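Long-range contact in Non-structural protein 2 (PDB 2GU0), which probably binds single-stranded RNA, hydrolyses nucleoside triphosphates and RNA 5'-triphosphates, and helps build the viroplasms in which rotavirus replicates and packages its genome: residues Asn198-Ile206 / Asp256-Pro264. Numbering follows the deposited sequence.
Sequences NQTAFAAYI and DGDMAFVHP
A203 and F261 bring the two backbones closest, their CA atoms 4.2 Å apart, where the type I turn M259-V262 meets one flank of the helical segment 198-206. The turn is closed by V262 N bonding to M259 O; one helical turn back, Q199 lies against A260. Q199 supplies the polar link: its OE1 accepts a hydrogen bond from A260 N at 2.7 Å, nearly straight at the hydrogen (167°), with the donor almost on the extension of the amide C=O. With CG anti to the carbonyl carbon (chi1 -69°) and the chain extended beyond it, the amide reaches the turn, while NE2 bonds to I194 O, so both ends of the amide are held. M259, bent at chi2 and chi3, folds back and crosses this side chain at about a right angle, its SD 3.5 Å from Q199 CD. The A260 methyl packs against Q199 CB. Farther along the helix, F202 and F261 form a T-shaped pair, planes at 88° and centroids 4.9 Å apart: the CD2-CE2 edge of F202 points into the face of F261, with CE2 over the ring centre. F261 CB rests on A203 CA and CB, and I206 CD1 lies 3.9 Å from F261 CB. The contact thus seats the loop preceding helix 264-275 on helix 196-209 within the HIT-like C-terminal half. F202 also stacks on F164 and, with I206, touches I166 of strand 164-170, whereas F261 meets W223 edge-to-face and packs on A215 of strand 213-216. This places F261 about 8 Å, side chain to side chain, from H222, the predicted NTPase and RTPase active-site residue on neighbouring strand 222-227.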
loop_
_atom_site.group_PDB
_atom_site.type_symbol
_atom_site.label_atom_id
_atom_site.label_comp_id
_atom_site.label_asym_id
_atom_site.label_seq_id
_atom_site.Cartn_x
_atom_site.Cartn_y
_atom_site.Cartn_z
ATOM N N ASN A 198 20.598 40.574 31.446
ATOM C CA ASN A 198 20.117 39.440 30.660
ATOM C C ASN A 198 19.722 38.274 31.558
ATOM O O ASN A 198 18.706 37.606 31.329
ATOM C CB ASN A 198 21.189 39.010 29.676
ATOM C CG ASN A 198 21.543 40.115 28.706
ATOM O OD1 ASN A 198 21.336 39.987 27.499
ATOM N ND2 ASN A 198 22.073 41.214 29.230
ATOM N N GLN A 199 20.523 38.027 32.583
ATOM C CA GLN A 199 20.207 36.966 33.515
ATOM C C GLN A 199 18.768 37.156 33.991
ATOM O O GLN A 199 17.948 36.243 33.918
ATOM C CB GLN A 199 21.142 37.024 34.715
ATOM C CG GLN A 199 22.558 36.655 34.411
ATOM C CD GLN A 199 23.245 36.061 35.622
ATOM O OE1 GLN A 199 22.628 35.313 36.397
ATOM N NE2 GLN A 199 24.531 36.367 35.788
ATOM N N THR A 200 18.475 38.364 34.468
ATOM C CA THR A 200 17.152 38.705 34.977
ATOM C C THR A 200 16.065 38.659 33.908
ATOM O O THR A 200 14.952 38.207 34.165
ATOM C CB THR A 200 17.159 40.100 35.634
ATOM O OG1 THR A 200 17.992 40.070 36.797
ATOM C CG2 THR A 200 15.743 40.502 36.048
ATOM N N ALA A 201 16.375 39.127 32.708
ATOM C CA ALA A 201 15.378 39.085 31.656
ATOM C C ALA A 201 14.968 37.624 31.435
ATOM O O ALA A 201 13.784 37.285 31.396
ATOM C CB ALA A 201 15.943 39.682 30.383
ATOM N N PHE A 202 15.968 36.761 31.306
ATOM C CA PHE A 202 15.749 35.341 31.088
ATOM C C PHE A 202 14.947 34.741 32.259
ATOM O O PHE A 202 14.014 33.953 32.055
ATOM C CB PHE A 202 17.117 34.660 30.939
ATOM C CG PHE A 202 17.045 33.191 30.663
ATOM C CD1 PHE A 202 16.545 32.719 29.452
ATOM C CD2 PHE A 202 17.461 32.274 31.623
ATOM C CE1 PHE A 202 16.459 31.352 29.202
ATOM C CE2 PHE A 202 17.379 30.916 31.385
ATOM C CZ PHE A 202 16.877 30.450 30.172
ATOM N N ALA A 203 15.318 35.130 33.479
ATOM C CA ALA A 203 14.662 34.660 34.700
ATOM C C ALA A 203 13.172 34.948 34.619
ATOM O O ALA A 203 12.340 34.109 34.968
ATOM C CB ALA A 203 15.261 35.366 35.912
ATOM N N ALA A 204 12.851 36.152 34.158
ATOM C CA ALA A 204 11.475 36.578 33.999
ATOM C C ALA A 204 10.879 35.825 32.824
ATOM O O ALA A 204 9.723 35.423 32.862
ATOM C CB ALA A 204 11.419 38.069 33.743
ATOM N N TYR A 205 11.678 35.622 31.781
ATOM C CA TYR A 205 11.193 34.906 30.614
ATOM C C TYR A 205 10.690 33.519 30.971
ATOM O O TYR A 205 9.602 33.139 30.553
ATOM C CB TYR A 205 12.269 34.759 29.537
ATOM C CG TYR A 205 11.757 33.999 28.334
ATOM C CD1 TYR A 205 11.078 34.650 27.314
ATOM C CD2 TYR A 205 11.857 32.604 28.269
ATOM C CE1 TYR A 205 10.499 33.931 26.257
ATOM C CE2 TYR A 205 11.280 31.876 27.221
ATOM C CZ TYR A 205 10.603 32.547 26.226
ATOM O OH TYR A 205 10.012 31.841 25.213
ATOM N N ILE A 206 11.466 32.752 31.728
ATOM C CA ILE A 206 11.013 31.405 32.059
ATOM C C ILE A 206 9.936 31.362 33.134
ATOM O O ILE A 206 9.242 30.356 33.279
ATOM C CB ILE A 206 12.178 30.464 32.480
ATOM C CG1 ILE A 206 12.940 31.053 33.663
ATOM C CG2 ILE A 206 13.103 30.209 31.292
ATOM C CD1 ILE A 206 14.047 30.151 34.161
ATOM N N ASP A 256 26.707 26.253 40.860
ATOM C CA ASP A 256 25.371 26.678 40.448
ATOM C C ASP A 256 25.462 27.696 39.315
ATOM O O ASP A 256 24.474 27.974 38.632
ATOM C CB ASP A 256 24.661 27.310 41.656
ATOM C CG ASP A 256 23.276 27.829 41.331
ATOM O OD1 ASP A 256 22.378 27.003 41.070
ATOM O OD2 ASP A 256 23.084 29.062 41.344
ATOM N N GLY A 257 26.658 28.239 39.114
ATOM C CA GLY A 257 26.849 29.255 38.099
ATOM C C GLY A 257 26.307 30.530 38.719
ATOM O O GLY A 257 26.508 31.636 38.211
ATOM N N ASP A 258 25.624 30.348 39.850
ATOM C CA ASP A 258 25.004 31.427 40.605
ATOM C C ASP A 258 24.241 32.337 39.648
ATOM O O ASP A 258 24.415 33.557 39.632
ATOM C CB ASP A 258 26.069 32.207 41.373
ATOM C CG ASP A 258 25.497 32.938 42.567
ATOM O OD1 ASP A 258 24.700 32.321 43.307
ATOM O OD2 ASP A 258 25.849 34.121 42.771
ATOM N N MET A 259 23.390 31.711 38.842
ATOM C CA MET A 259 22.590 32.421 37.859
ATOM C C MET A 259 21.265 32.880 38.442
ATOM O O MET A 259 20.558 32.118 39.095
ATOM C CB MET A 259 22.339 31.524 36.651
ATOM C CG MET A 259 23.576 31.231 35.825
ATOM S SD MET A 259 24.273 32.711 35.070
ATOM C CE MET A 259 23.283 32.891 33.677
ATOM N N ALA A 260 20.933 34.133 38.174
ATOM C CA ALA A 260 19.713 34.742 38.674
ATOM C C ALA A 260 18.425 33.952 38.488
ATOM O O ALA A 260 17.487 34.114 39.263
ATOM C CB ALA A 260 19.552 36.112 38.046
ATOM N N PHE A 261 18.373 33.100 37.470
ATOM C CA PHE A 261 17.162 32.348 37.177
ATOM C C PHE A 261 17.019 31.017 37.886
ATOM O O PHE A 261 15.967 30.385 37.795
ATOM C CB PHE A 261 17.037 32.146 35.664
ATOM C CG PHE A 261 18.127 31.303 35.072
ATOM C CD1 PHE A 261 18.017 29.917 35.053
ATOM C CD2 PHE A 261 19.285 31.896 34.565
ATOM C CE1 PHE A 261 19.035 29.132 34.545
ATOM C CE2 PHE A 261 20.319 31.117 34.049
ATOM C CZ PHE A 261 20.195 29.733 34.040
ATOM N N VAL A 262 18.056 30.581 38.595
ATOM C CA VAL A 262 17.973 29.305 39.292
ATOM C C VAL A 262 16.956 29.387 40.415
ATOM O O VAL A 262 16.933 30.349 41.173
ATOM C CB VAL A 262 19.329 28.888 39.866
ATOM C CG1 VAL A 262 19.173 27.635 40.715
ATOM C CG2 VAL A 262 20.301 28.634 38.731
ATOM N N HIS A 263 16.108 28.370 40.506
ATOM C CA HIS A 263 15.065 28.312 41.522
ATOM C C HIS A 263 15.605 28.528 42.938
ATOM O O HIS A 263 16.322 27.679 43.479
ATOM C CB HIS A 263 14.358 26.967 41.435
ATOM C CG HIS A 263 13.264 26.805 42.433
ATOM N ND1 HIS A 263 13.494 26.809 43.788
ATOM C CD2 HIS A 263 11.930 26.653 42.275
ATOM C CE1 HIS A 263 12.347 26.667 44.424
ATOM N NE2 HIS A 263 11.382 26.570 43.529
ATOM N N PRO A 264 15.232 29.657 43.570
ATOM C CA PRO A 264 15.653 30.048 44.924
ATOM C C PRO A 264 15.637 28.927 45.954
ATOM O O PRO A 264 16.617 28.717 46.671
ATOM C CB PRO A 264 14.681 31.174 45.276
ATOM C CG PRO A 264 14.425 31.800 43.952
ATOM C CD PRO A 264 14.196 30.580 43.075
#